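Local atomic coordinates of 433aa long hypothetical phosphoribosylglycinamide formyl transferase (Pyrococcus horikoshii, PDB entry 2DWC), a protein that belongs to the ATP-grasp family, resembles PurT, and carries adenosine-5'-diphosphate in its nucleotide pocket. Residues L74-V77 with V78-K82; A97-E100 with F101-D104; T299-V302 with T303-S306; A392-D396 with V397-K401. All blocks are in the same frame, centred on the assembly; numbering follows the deposited sequence.

How the contacts relate
The four contacts are local and follow one another along the chain. Contacts 1 and 2 lie on helices 71-81 and 95-103, both in the preATP-grasp region. Their centres are about 11 Å apart. They meet where Trp75 packs on Phe101 and reaches Glu100, so the two helices pack together. In sequence, these helices come just before and after strand 85-88 of the four-stranded parallel sheet. Contact 3 lies in the ATP-grasp region, where a 3-10 turn enters helix 303-306. Contact 4 joins strand 386-393 to helix 397-409 in the PurT-like C-terminal region. The centres of contacts 3 and 4 are about 12 Å apart, and Ala305 packs on Trp393. Contacts 1 and 4 lie farthest apart, about 44 Å between centres, on opposite sides of the chain's centre.

Contact 1: L74-V77 with V78-K82; sequences LWSV and VEREK
Trp75 and Glu79 make the main side-chain contact across this helical turn. The Glu79 chain is bent at chi2 (-65°), which carries its carboxylate to the six-membered end of the indole. OE2 of Glu79 comes within 3.3 Å of CZ3 of Trp75. The carboxylate and ring planes are tilted 27° from each other, and the two side chains cross at a slant. CG1 of Val78 also approaches this end of the ring, 4.2 Å from CZ3 of Trp75. On another side of the helix, CG1 of Val77 touches CG of Glu81.

Backbone bonds hold the turn. Val78 N donates to Leu74 O at 2.9 Å and Glu79 N to Trp75 O at 2.8 Å. Arg80 N and Glu81 N continue the pattern to Ser76 O and Val77 O.

The last polar bonds close the C-terminal end. Lys82 leaves the helix with positive phi (44°). Its NZ turns back to Glu79 O at 2.7 Å, in the carbonyl plane, and forms a long salt bridge to Glu79 OE1.

Helix 71-81 lies against the parallel sheet, with Val77 and Val78 on Leu23 of strand 21-25. Glu81 OE2 bridges to Lys21 and Arg62, while OE1 bonds to Tyr64. Leu74 packs on Ala97 of helix 95-103, and Trp75 NE1 reaches Glu100 on that helix.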
ATOM      1  N   LEU B  74     -10.406  25.782  10.564  1.00 18.89           N
ATOM      2  CA  LEU B  74     -10.663  25.016   9.352  1.00 18.21           C
ATOM      3  C   LEU B  74     -10.763  25.917   8.131  1.00 17.14           C
ATOM      4  O   LEU B  74     -10.241  25.572   7.053  1.00 14.41           O
ATOM      5  CB  LEU B  74     -11.942  24.153   9.505  1.00 19.17           C
ATOM      6  CG  LEU B  74     -11.876  23.111  10.647  1.00 19.15           C
ATOM      7  CD1 LEU B  74     -13.204  22.327  10.677  1.00 20.02           C
ATOM      8  CD2 LEU B  74     -10.692  22.141  10.443  1.00 19.58           C
ATOM      9  N   TRP B  75     -11.416  27.071   8.252  1.00 13.39           N
ATOM     10  CA  TRP B  75     -11.492  27.942   7.085  1.00 14.45           C
ATOM     11  C   TRP B  75     -10.099  28.452   6.654  1.00 12.79           C
ATOM     12  O   TRP B  75      -9.795  28.637   5.484  1.00 15.33           O
ATOM     13  CB  TRP B  75     -12.391  29.155   7.389  1.00 19.18           C
ATOM     14  CG  TRP B  75     -13.744  29.057   6.714  1.00 16.52           C
ATOM     15  CD1 TRP B  75     -14.966  29.025   7.331  1.00 18.80           C
ATOM     16  CD2 TRP B  75     -13.997  28.991   5.299  1.00 17.60           C
ATOM     17  NE1 TRP B  75     -15.975  28.961   6.374  1.00 15.56           N
ATOM     18  CE2 TRP B  75     -15.402  28.933   5.125  1.00 19.70           C
ATOM     19  CE3 TRP B  75     -13.175  28.980   4.163  1.00 17.42           C
ATOM     20  CZ2 TRP B  75     -15.993  28.865   3.852  1.00 20.28           C
ATOM     21  CZ3 TRP B  75     -13.765  28.913   2.893  1.00 21.28           C
ATOM     22  CH2 TRP B  75     -15.166  28.857   2.759  1.00 20.97           C
ATOM     23  N   SER B  76      -9.243  28.708   7.634  1.00 15.25           N
ATOM     24  CA  SER B  76      -7.921  29.212   7.299  1.00 14.93           C
ATOM     25  C   SER B  76      -7.201  28.147   6.473  1.00 15.85           C
ATOM     26  O   SER B  76      -6.568  28.422   5.454  1.00 13.93           O
ATOM     27  CB  SER B  76      -7.127  29.524   8.601  1.00 15.59           C
ATOM     28  OG  SER B  76      -5.829  29.976   8.270  1.00 16.07           O
ATOM     29  N   VAL B  77      -7.333  26.899   6.887  1.00 14.24           N
ATOM     30  CA  VAL B  77      -6.685  25.832   6.131  1.00 13.10           C
ATOM     31  C   VAL B  77      -7.305  25.688   4.732  1.00 13.75           C
ATOM     32  O   VAL B  77      -6.601  25.578   3.729  1.00 14.04           O
ATOM     33  CB  VAL B  77      -6.829  24.481   6.887  1.00 14.88           C
ATOM     34  CG1 VAL B  77      -6.164  23.361   6.038  1.00 16.52           C
ATOM     35  CG2 VAL B  77      -6.126  24.589   8.274  1.00 14.97           C
ATOM     36  N   VAL B  78      -8.622  25.661   4.669  1.00 13.95           N
ATOM     37  CA  VAL B  78      -9.283  25.503   3.358  1.00 13.22           C
ATOM     38  C   VAL B  78      -8.952  26.672   2.420  1.00 15.76           C
ATOM     39  O   VAL B  78      -8.645  26.457   1.241  1.00 16.49           O
ATOM     40  CB  VAL B  78     -10.825  25.358   3.517  1.00 14.69           C
ATOM     41  CG1 VAL B  78     -11.521  25.445   2.110  1.00 14.51           C
ATOM     42  CG2 VAL B  78     -11.150  23.997   4.214  1.00 17.23           C
ATOM     43  N   GLU B  79      -8.943  27.904   2.929  1.00 13.49           N
ATOM     44  CA  GLU B  79      -8.619  29.004   2.053  1.00 14.05           C
ATOM     45  C   GLU B  79      -7.185  28.948   1.563  1.00 15.54           C
ATOM     46  O   GLU B  79      -6.871  29.344   0.428  1.00 17.14           O
ATOM     47  CB  GLU B  79      -8.869  30.353   2.739  1.00 18.54           C
ATOM     48  CG  GLU B  79     -10.280  30.804   2.661  1.00 29.03           C
ATOM     49  CD  GLU B  79     -10.707  31.092   1.196  1.00 27.79           C
ATOM     50  OE1 GLU B  79      -9.907  31.670   0.421  1.00 31.77           O
ATOM     51  OE2 GLU B  79     -11.848  30.731   0.852  1.00 48.48           O
ATOM     52  N   ARG B  80      -6.278  28.502   2.427  1.00 17.27           N
ATOM     53  CA  ARG B  80      -4.886  28.395   2.001  1.00 12.43           C
ATOM     54  C   ARG B  80      -4.662  27.329   0.943  1.00 17.35           C
ATOM     55  O   ARG B  80      -3.947  27.537  -0.032  1.00 17.23           O
ATOM     56  CB  ARG B  80      -3.983  28.062   3.219  1.00 13.85           C
ATOM     57  CG  ARG B  80      -3.766  29.274   4.155  1.00 12.89           C
ATOM     58  CD  ARG B  80      -2.920  28.885   5.352  1.00 13.34           C
ATOM     59  NE  ARG B  80      -1.594  28.346   4.992  1.00 14.53           N
ATOM     60  CZ  ARG B  80      -0.504  29.107   4.840  1.00 16.07           C
ATOM     61  NH1 ARG B  80       0.669  28.560   4.538  1.00 17.85           N
ATOM     62  NH2 ARG B  80      -0.588  30.454   4.960  1.00 14.11           N
ATOM     63  N   GLU B  81      -5.292  26.177   1.166  1.00 14.48           N
ATOM     64  CA  GLU B  81      -5.048  24.996   0.358  1.00 13.99           C
ATOM     65  C   GLU B  81      -5.930  24.783  -0.885  1.00 17.78           C
ATOM     66  O   GLU B  81      -5.479  24.136  -1.841  1.00 17.66           O
ATOM     67  CB  GLU B  81      -5.149  23.771   1.276  1.00 14.15           C
ATOM     68  CG  GLU B  81      -4.074  23.726   2.422  1.00 13.87           C
ATOM     69  CD  GLU B  81      -2.625  23.642   1.896  1.00 17.23           C
ATOM     70  OE1 GLU B  81      -1.673  24.045   2.634  1.00 16.24           O
ATOM     71  OE2 GLU B  81      -2.436  23.190   0.756  1.00 19.05           O
ATOM     72  N   LYS B  82      -7.168  25.266  -0.812  1.00 15.77           N
ATOM     73  CA  LYS B  82      -8.133  25.145  -1.933  1.00 14.65           C
ATOM     74  C   LYS B  82      -8.064  23.756  -2.513  1.00 15.84           C
ATOM     75  O   LYS B  82      -7.751  23.546  -3.692  1.00 15.62           O
ATOM     76  CB  LYS B  82      -7.813  26.210  -2.982  1.00 23.93           C
ATOM     77  CG  LYS B  82      -7.863  27.593  -2.358  1.00 20.95           C
ATOM     78  CD  LYS B  82      -7.902  28.710  -3.406  1.00 28.32           C
ATOM     79  CE  LYS B  82      -8.312  30.022  -2.759  1.00 35.82           C
ATOM     80  NZ  LYS B  82      -7.186  30.556  -1.969  1.00 33.78           N
TER

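Contact 2: A97-E100 with F101-D104; sequences ALFE and FEKD
This contact spans most of alpha helix 95-103 and the residue that follows it, in the Rossmann-like preATP-grasp region of the chain. Phe101 folds back along the preceding turn and meets Ala97 and Leu98. Its CG stands beside the backbone N and anti to the carbonyl carbon (chi1 -58°), which brings one ring face against Ala97. The carbonyl oxygen of Ala97 lies over the centre of that face, 3.1 Å above the plane. CB of Ala97 touches CZ of Phe101 at 3.7 Å. One branch of Leu98, CD2, reaches CD2 of Phe101 at 4.1 Å, and the two side chains pass at a slant. Ala97 O thus accepts the amide of Phe101 at 2.9 Å while sitting over the ring of the same residue.

Three more backbone bonds follow, from Glu102 N to Leu98 O, Lys103 N to Phe99 O and Asp104 N to Glu100 O. The last is the least straight, with an N-H...O angle of 138°. Asp104 is the first residue to leave helical geometry.

On the side facing helix 71-81 the rings of Phe101 and Trp75 meet edge-to-face, and Phe101 also packs on Val78. Phe99 makes a second edge-to-face pair with Trp116, on helix 112-118. Glu102 reaches the same helix, its OE2 accepting from Ala112 N.

A water sits in plane at the edge of the Phe99 ring and donates to Phe99 O at 2.9 Å and to Glu102 OE1 at 2.7 Å.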
ATOM      1  N   ALA B  97     -18.864  24.582   9.547  1.00 18.94           N
ATOM      2  CA  ALA B  97     -17.766  24.818   8.620  1.00 15.57           C
ATOM      3  C   ALA B  97     -17.956  24.010   7.346  1.00 17.45           C
ATOM      4  O   ALA B  97     -17.763  24.521   6.243  1.00 17.81           O
ATOM      5  CB  ALA B  97     -16.391  24.435   9.274  1.00 16.16           C
ATOM      6  N   LEU B  98     -18.271  22.725   7.508  1.00 18.94           N
ATOM      7  CA  LEU B  98     -18.470  21.869   6.333  1.00 16.82           C
ATOM      8  C   LEU B  98     -19.560  22.445   5.416  1.00 16.44           C
ATOM      9  O   LEU B  98     -19.396  22.476   4.189  1.00 16.33           O
ATOM     10  CB  LEU B  98     -18.806  20.423   6.772  1.00 17.81           C
ATOM     11  CG  LEU B  98     -17.739  19.699   7.603  1.00 19.82           C
ATOM     12  CD1 LEU B  98     -18.232  18.240   7.909  1.00 22.79           C
ATOM     13  CD2 LEU B  98     -16.398  19.674   6.847  1.00 16.98           C
ATOM     14  N   PHE B  99     -20.663  22.929   5.983  1.00 16.87           N
ATOM     15  CA  PHE B  99     -21.721  23.459   5.118  1.00 17.23           C
ATOM     16  C   PHE B  99     -21.238  24.723   4.438  1.00 17.04           C
ATOM     17  O   PHE B  99     -21.576  24.960   3.284  1.00 18.51           O
ATOM     18  CB  PHE B  99     -23.004  23.805   5.918  1.00 16.92           C
ATOM     19  CG  PHE B  99     -23.834  22.590   6.316  1.00 19.17           C
ATOM     20  CD1 PHE B  99     -23.835  22.114   7.619  1.00 20.38           C
ATOM     21  CD2 PHE B  99     -24.641  21.961   5.372  1.00 23.78           C
ATOM     22  CE1 PHE B  99     -24.627  21.041   7.988  1.00 23.83           C
ATOM     23  CE2 PHE B  99     -25.453  20.868   5.730  1.00 20.49           C
ATOM     24  CZ  PHE B  99     -25.447  20.417   7.026  1.00 20.21           C
ATOM     25  N   GLU B 100     -20.434  25.532   5.148  1.00 17.78           N
ATOM     26  CA  GLU B 100     -19.956  26.777   4.535  1.00 18.59           C
ATOM     27  C   GLU B 100     -18.968  26.507   3.384  1.00 16.19           C
ATOM     28  O   GLU B 100     -18.997  27.188   2.357  1.00 17.77           O
ATOM     29  CB  GLU B 100     -19.293  27.647   5.589  1.00 16.19           C
ATOM     30  CG  GLU B 100     -20.316  28.251   6.546  1.00 19.13           C
ATOM     31  CD  GLU B 100     -19.720  29.136   7.602  1.00 30.21           C
ATOM     32  OE1 GLU B 100     -18.538  29.555   7.458  1.00 27.15           O
ATOM     33  OE2 GLU B 100     -20.458  29.413   8.581  1.00 26.92           O
ATOM     34  N   PHE B 101     -18.085  25.513   3.566  1.00 17.10           N
ATOM     35  CA  PHE B 101     -17.126  25.181   2.503  1.00 14.94           C
ATOM     36  C   PHE B 101     -17.892  24.829   1.227  1.00 14.90           C
ATOM     37  O   PHE B 101     -17.548  25.251   0.114  1.00 16.91           O
ATOM     38  CB  PHE B 101     -16.233  23.966   2.855  1.00 17.06           C
ATOM     39  CG  PHE B 101     -15.421  24.123   4.136  1.00 14.90           C
ATOM     40  CD1 PHE B 101     -14.998  25.393   4.552  1.00 20.26           C
ATOM     41  CD2 PHE B 101     -15.096  23.005   4.913  1.00 15.00           C
ATOM     42  CE1 PHE B 101     -14.245  25.547   5.773  1.00 17.02           C
ATOM     43  CE2 PHE B 101     -14.342  23.137   6.139  1.00 17.76           C
ATOM     44  CZ  PHE B 101     -13.928  24.437   6.555  1.00 14.92           C
ATOM     45  N   GLU B 102     -18.897  23.990   1.403  1.00 18.56           N
ATOM     46  CA  GLU B 102     -19.688  23.516   0.244  1.00 17.77           C
ATOM     47  C   GLU B 102     -20.398  24.661  -0.437  1.00 21.64           C
ATOM     48  O   GLU B 102     -20.408  24.753  -1.683  1.00 19.95           O
ATOM     49  CB  GLU B 102     -20.641  22.437   0.796  1.00 24.54           C
ATOM     50  CG  GLU B 102     -21.534  21.718  -0.126  1.00 27.67           C
ATOM     51  CD  GLU B 102     -22.254  20.644   0.678  1.00 21.96           C
ATOM     52  OE1 GLU B 102     -23.231  21.000   1.396  1.00 23.31           O
ATOM     53  OE2 GLU B 102     -21.799  19.469   0.628  1.00 18.84           O
ATOM     54  N   LYS B 103     -20.995  25.546   0.372  1.00 19.50           N
ATOM     55  CA  LYS B 103     -21.680  26.718  -0.158  1.00 24.43           C
ATOM     56  C   LYS B 103     -20.750  27.600  -0.954  1.00 28.29           C
ATOM     57  O   LYS B 103     -21.158  28.271  -1.900  1.00 27.58           O
ATOM     58  CB  LYS B 103     -22.299  27.533   0.997  1.00 26.65           C
ATOM     59  CG  LYS B 103     -23.797  27.531   1.037  1.00 41.58           C
ATOM     60  CD  LYS B 103     -24.320  28.277   2.274  1.00 43.64           C
ATOM     61  CE  LYS B 103     -23.597  29.624   2.475  1.00 49.15           C
ATOM     62  NZ  LYS B 103     -23.866  30.660   1.411  1.00 49.83           N
ATOM     63  N   ASP B 104     -19.473  27.590  -0.582  1.00 21.18           N
ATOM     64  CA  ASP B 104     -18.470  28.396  -1.258  1.00 18.16           C
ATOM     65  C   ASP B 104     -17.788  27.669  -2.403  1.00 21.96           C
ATOM     66  O   ASP B 104     -16.768  28.131  -2.912  1.00 22.59           O
ATOM     67  CB  ASP B 104     -17.411  28.841  -0.225  1.00 24.79           C
ATOM     68  CG  ASP B 104     -16.541  29.985  -0.716  1.00 37.52           C
ATOM     69  OD1 ASP B 104     -17.091  30.938  -1.295  1.00 45.52           O
ATOM     70  OD2 ASP B 104     -15.302  29.952  -0.501  1.00 33.33           O
TER
HETATM   71  O   HOH W   1     -23.772  23.623   1.995  1.00 24.65           O

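Contact 3: T299-V302 with T303-S306; sequences TGMV and TLAS
The flat groups here are peptide carbonyls, and that of Gly300 takes two bonds from Thr303. Thr303 OG1 donates to Gly300 O at 2.7 Å, nearly along the C=O axis. Thr303 N meets the same oxygen from above the carbonyl plane, 49° out of it, at 3.0 Å. The hydroxyl gets there because OG1 stands between the backbone N and the carbonyl carbon (chi1 64°). OG1 is also hydrogen-bonded to Glu313 N.

Leu304 N likewise lies above the carbonyl plane of Met301, 2.9 Å from Met301 O. CD1 of Leu304 rests 4.2 Å from CB of Met301. Val302 O takes two amides. Ala305 N comes from above its plane at 2.8 Å, and Ser306 N approaches closer to the plane at 3.0 Å. The side-chain OG of Ser306 bonds to Gln247.

Val302 packs on strands 241-247 and 343-349, while Ala305 touches Pro309 of the second subunit. The bonds change from three residues back to both three and four back at Val302 O, the pattern of a 3-10 turn running into a short helix.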
ATOM      1  N   THR B 299     -13.961  -1.237  10.485  1.00 20.13           N
ATOM      2  CA  THR B 299     -14.160  -2.661  10.183  1.00 19.19           C
ATOM      3  C   THR B 299     -13.707  -2.952   8.764  1.00 19.01           C
ATOM      4  O   THR B 299     -13.283  -4.068   8.456  1.00 22.55           O
ATOM      5  CB  THR B 299     -15.638  -3.036  10.335  1.00 24.14           C
ATOM      6  OG1 THR B 299     -16.409  -2.262   9.411  1.00 22.47           O
ATOM      7  CG2 THR B 299     -16.105  -2.737  11.798  1.00 24.76           C
ATOM      8  N   GLY B 300     -13.761  -1.921   7.928  1.00 19.49           N
ATOM      9  CA  GLY B 300     -13.344  -2.042   6.538  1.00 18.71           C
ATOM     10  C   GLY B 300     -11.849  -2.188   6.334  1.00 15.74           C
ATOM     11  O   GLY B 300     -11.421  -2.384   5.209  1.00 17.10           O
ATOM     12  N   MET B 301     -11.043  -2.111   7.397  1.00 15.93           N
ATOM     13  CA  MET B 301      -9.597  -2.302   7.207  1.00 15.94           C
ATOM     14  C   MET B 301      -9.305  -3.690   6.673  1.00 18.79           C
ATOM     15  O   MET B 301      -8.272  -3.915   6.079  1.00 16.61           O
ATOM     16  CB  MET B 301      -8.801  -2.031   8.499  1.00 19.19           C
ATOM     17  CG  MET B 301      -8.573  -0.508   8.720  1.00 20.20           C
ATOM     18  SD  MET B 301      -7.458  -0.226  10.137  1.00 26.27           S
ATOM     19  CE  MET B 301      -8.591  -0.294  11.517  1.00 27.20           C
ATOM     20  N   VAL B 302     -10.228  -4.628   6.859  1.00 16.61           N
ATOM     21  CA  VAL B 302      -9.993  -5.963   6.279  1.00 16.05           C
ATOM     22  C   VAL B 302      -9.746  -5.890   4.754  1.00 15.50           C
ATOM     23  O   VAL B 302      -8.986  -6.699   4.191  1.00 15.99           O
ATOM     24  CB  VAL B 302     -11.184  -6.894   6.582  1.00 18.05           C
ATOM     25  CG1 VAL B 302     -12.464  -6.391   5.918  1.00 20.28           C
ATOM     26  CG2 VAL B 302     -10.847  -8.324   6.077  1.00 17.14           C
ATOM     27  N   THR B 303     -10.327  -4.885   4.084  1.00 19.10           N
ATOM     28  CA  THR B 303     -10.150  -4.761   2.639  1.00 18.82           C
ATOM     29  C   THR B 303      -8.717  -4.425   2.196  1.00 15.07           C
ATOM     30  O   THR B 303      -8.388  -4.511   1.012  1.00 18.10           O
ATOM     31  CB  THR B 303     -11.146  -3.771   2.008  1.00 19.14           C
ATOM     32  OG1 THR B 303     -10.905  -2.454   2.518  1.00 17.85           O
ATOM     33  CG2 THR B 303     -12.600  -4.221   2.321  1.00 18.97           C
ATOM     34  N   LEU B 304      -7.854  -4.093   3.168  1.00 16.10           N
ATOM     35  CA  LEU B 304      -6.432  -3.892   2.878  1.00 15.64           C
ATOM     36  C   LEU B 304      -5.888  -5.258   2.423  1.00 19.25           C
ATOM     37  O   LEU B 304      -4.872  -5.339   1.733  1.00 21.07           O
ATOM     38  CB  LEU B 304      -5.712  -3.491   4.167  1.00 16.77           C
ATOM     39  CG  LEU B 304      -6.089  -2.074   4.597  1.00 18.10           C
ATOM     40  CD1 LEU B 304      -5.428  -1.773   5.972  1.00 20.99           C
ATOM     41  CD2 LEU B 304      -5.585  -1.056   3.539  1.00 16.91           C
ATOM     42  N   ALA B 305      -6.554  -6.343   2.823  1.00 17.51           N
ATOM     43  CA  ALA B 305      -6.058  -7.650   2.372  1.00 17.28           C
ATOM     44  C   ALA B 305      -7.050  -8.423   1.489  1.00 22.68           C
ATOM     45  O   ALA B 305      -6.634  -9.185   0.610  1.00 22.75           O
ATOM     46  CB  ALA B 305      -5.654  -8.525   3.584  1.00 20.50           C
ATOM     47  N   SER B 306      -8.344  -8.250   1.740  1.00 17.42           N
ATOM     48  CA  SER B 306      -9.356  -9.003   0.965  1.00 16.90           C
ATOM     49  C   SER B 306      -9.680  -8.395  -0.380  1.00 22.46           C
ATOM     50  O   SER B 306     -10.219  -9.072  -1.238  1.00 21.99           O
ATOM     51  CB  SER B 306     -10.624  -9.157   1.798  1.00 20.45           C
ATOM     52  OG  SER B 306     -11.103  -7.876   2.147  1.00 18.90           O
TER

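Contact 4: A392-D396 with V397-K401; sequences AWDKD and VEVAK
Asp396 grips the first turn of the helix that begins at Val397. Its OD2 accepts from Glu398 N at 2.9 Å. The donor meets the anti side of the carboxylate, 34° out of its plane. CG of Asp396 is anti to its own backbone nitrogen (chi1 -176°), and this swings the carboxylate to the helix start. Asp396 O takes Ala400 N at 3.1 Å and also, weakly, Val399 N.

Val399 fills the angle between two acidic side chains. Its CG2 lies 3.6 Å from CB of Asp396, and the two side chains cross at about a right angle. Its CG1 lies 3.6 Å from CG of Asp394. Farther back, CB of Ala400 rests 3.6 Å from the carbonyl oxygen of Ala392.

Asp396 is thus the N-cap of helix 397-409, and an Asx turn places it. Asp394 OD1 accepts from Asp396 N at 2.8 Å, on the anti side of the carboxylate. This folds the chain from the end of strand 386-393 into the helix. A water bridges the backbone on either side of Asp396, donating to Lys395 O and accepting from Val397 N at 2.8 Å.

The strand is fixed in turn by backbone bonds between Ala392 and Ala344 and between Trp393 and Asn370. Ala400 packs on Ala344 of strand 343-349, and Lys401 makes a cation-pi contact with Trp246. Trp393 packs on Pro308 of the second subunit.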
ATOM      1  N   ALA B 392      -4.839 -11.010   8.154  1.00 17.91           N
ATOM      2  CA  ALA B 392      -4.522 -12.369   7.751  1.00 18.38           C
ATOM      3  C   ALA B 392      -5.483 -12.760   6.630  1.00 18.59           C
ATOM      4  O   ALA B 392      -6.630 -12.306   6.617  1.00 20.87           O
ATOM      5  CB  ALA B 392      -4.689 -13.338   8.934  1.00 21.47           C
ATOM      6  N   TRP B 393      -5.036 -13.607   5.709  1.00 18.69           N
ATOM      7  CA  TRP B 393      -5.936 -14.032   4.615  1.00 16.55           C
ATOM      8  C   TRP B 393      -5.873 -15.553   4.445  1.00 18.22           C
ATOM      9  O   TRP B 393      -4.873 -16.191   4.788  1.00 21.46           O
ATOM     10  CB  TRP B 393      -5.524 -13.371   3.304  1.00 18.99           C
ATOM     11  CG  TRP B 393      -3.985 -13.296   3.087  1.00 18.52           C
ATOM     12  CD1 TRP B 393      -3.217 -14.171   2.360  1.00 20.72           C
ATOM     13  CD2 TRP B 393      -3.057 -12.361   3.686  1.00 18.89           C
ATOM     14  NE1 TRP B 393      -1.876 -13.852   2.477  1.00 22.53           N
ATOM     15  CE2 TRP B 393      -1.755 -12.745   3.282  1.00 19.16           C
ATOM     16  CE3 TRP B 393      -3.200 -11.246   4.531  1.00 20.02           C
ATOM     17  CZ2 TRP B 393      -0.596 -12.047   3.686  1.00 19.59           C
ATOM     18  CZ3 TRP B 393      -2.042 -10.549   4.942  1.00 16.54           C
ATOM     19  CH2 TRP B 393      -0.760 -10.952   4.511  1.00 19.99           C
ATOM     20  N   ASP B 394      -6.928 -16.106   3.860  1.00 20.65           N
ATOM     21  CA  ASP B 394      -6.966 -17.564   3.643  1.00 18.94           C
ATOM     22  C   ASP B 394      -8.184 -17.857   2.789  1.00 19.58           C
ATOM     23  O   ASP B 394      -9.115 -17.088   2.736  1.00 26.22           O
ATOM     24  CB  ASP B 394      -7.121 -18.297   4.970  1.00 20.66           C
ATOM     25  CG  ASP B 394      -6.838 -19.791   4.843  1.00 34.37           C
ATOM     26  OD1 ASP B 394      -7.783 -20.579   4.629  1.00 28.58           O
ATOM     27  OD2 ASP B 394      -5.657 -20.155   4.941  1.00 27.59           O
ATOM     28  N   LYS B 395      -8.157 -18.996   2.107  1.00 29.10           N
ATOM     29  CA  LYS B 395      -9.308 -19.405   1.315  1.00 22.33           C
ATOM     30  C   LYS B 395     -10.506 -19.593   2.217  1.00 19.87           C
ATOM     31  O   LYS B 395     -11.665 -19.505   1.770  1.00 27.55           O
ATOM     32  CB  LYS B 395      -8.981 -20.712   0.593  1.00 29.81           C
ATOM     33  CG  LYS B 395      -8.074 -20.499  -0.584  1.00 41.19           C
ATOM     34  CD  LYS B 395      -7.727 -21.804  -1.299  1.00 53.74           C
ATOM     35  CE  LYS B 395      -6.900 -21.532  -2.566  1.00 53.03           C
ATOM     36  NZ  LYS B 395      -5.647 -20.770  -2.277  1.00 60.79           N
ATOM     37  N   ASP B 396     -10.256 -19.882   3.490  1.00 24.01           N
ATOM     38  CA  ASP B 396     -11.321 -20.094   4.470  1.00 24.99           C
ATOM     39  C   ASP B 396     -11.324 -18.907   5.415  1.00 25.43           C
ATOM     40  O   ASP B 396     -10.361 -18.719   6.184  1.00 23.09           O
ATOM     41  CB  ASP B 396     -11.034 -21.396   5.247  1.00 27.43           C
ATOM     42  CG  ASP B 396     -12.127 -21.779   6.248  1.00 34.88           C
ATOM     43  OD1 ASP B 396     -12.183 -22.977   6.607  1.00 44.00           O
ATOM     44  OD2 ASP B 396     -12.920 -20.939   6.704  1.00 36.09           O
ATOM     45  N   VAL B 397     -12.395 -18.119   5.359  1.00 23.78           N
ATOM     46  CA  VAL B 397     -12.515 -16.930   6.214  1.00 24.20           C
ATOM     47  C   VAL B 397     -12.389 -17.217   7.714  1.00 24.02           C
ATOM     48  O   VAL B 397     -11.853 -16.398   8.463  1.00 22.19           O
ATOM     49  CB  VAL B 397     -13.833 -16.154   5.880  1.00 29.03           C
ATOM     50  CG1 VAL B 397     -15.045 -16.919   6.362  1.00 27.13           C
ATOM     51  CG2 VAL B 397     -13.807 -14.736   6.498  1.00 21.88           C
ATOM     52  N   GLU B 398     -12.825 -18.400   8.180  1.00 23.53           N
ATOM     53  CA  GLU B 398     -12.707 -18.698   9.601  1.00 24.70           C
ATOM     54  C   GLU B 398     -11.252 -18.939   9.995  1.00 21.71           C
ATOM     55  O   GLU B 398     -10.865 -18.646  11.130  1.00 26.27           O
ATOM     56  CB  GLU B 398     -13.598 -19.911   9.983  1.00 29.51           C
ATOM     57  CG  GLU B 398     -15.085 -19.641   9.687  1.00 39.34           C
ATOM     58  CD  GLU B 398     -16.022 -20.749  10.172  1.00 51.65           C
ATOM     59  OE1 GLU B 398     -15.574 -21.909  10.334  1.00 51.69           O
ATOM     60  OE2 GLU B 398     -17.223 -20.457  10.379  1.00 51.21           O
ATOM     61  N   VAL B 399     -10.455 -19.468   9.069  1.00 22.97           N
ATOM     62  CA  VAL B 399      -9.042 -19.679   9.313  1.00 24.86           C
ATOM     63  C   VAL B 399      -8.392 -18.277   9.401  1.00 24.69           C
ATOM     64  O   VAL B 399      -7.583 -18.008  10.288  1.00 24.58           O
ATOM     65  CB  VAL B 399      -8.396 -20.485   8.174  1.00 23.76           C
ATOM     66  CG1 VAL B 399      -6.886 -20.515   8.377  1.00 26.18           C
ATOM     67  CG2 VAL B 399      -8.952 -21.941   8.169  1.00 27.43           C
ATOM     68  N   ALA B 400      -8.753 -17.388   8.488  1.00 22.92           N
ATOM     69  CA  ALA B 400      -8.188 -16.020   8.551  1.00 23.17           C
ATOM     70  C   ALA B 400      -8.578 -15.306   9.849  1.00 20.65           C
ATOM     71  O   ALA B 400      -7.727 -14.636  10.454  1.00 20.72           O
ATOM     72  CB  ALA B 400      -8.628 -15.212   7.330  1.00 24.32           C
ATOM     73  N   LYS B 401      -9.839 -15.437  10.296  1.00 21.80           N
ATOM     74  CA  LYS B 401     -10.269 -14.827  11.564  1.00 24.73           C
ATOM     75  C   LYS B 401      -9.420 -15.323  12.733  1.00 29.86           C
ATOM     76  O   LYS B 401      -8.917 -14.532  13.549  1.00 22.77           O
ATOM     77  CB  LYS B 401     -11.751 -15.153  11.879  1.00 25.64           C
ATOM     78  CG  LYS B 401     -12.756 -14.577  10.917  1.00 29.01           C
ATOM     79  CD  LYS B 401     -14.138 -15.169  11.136  1.00 29.11           C
ATOM     80  CE  LYS B 401     -14.702 -14.835  12.530  1.00 29.72           C
ATOM     81  NZ  LYS B 401     -16.072 -15.431  12.692  1.00 37.75           N
TER
HETATM   82  O   HOH W   2     -14.321 -18.956   3.550  1.00 34.07           O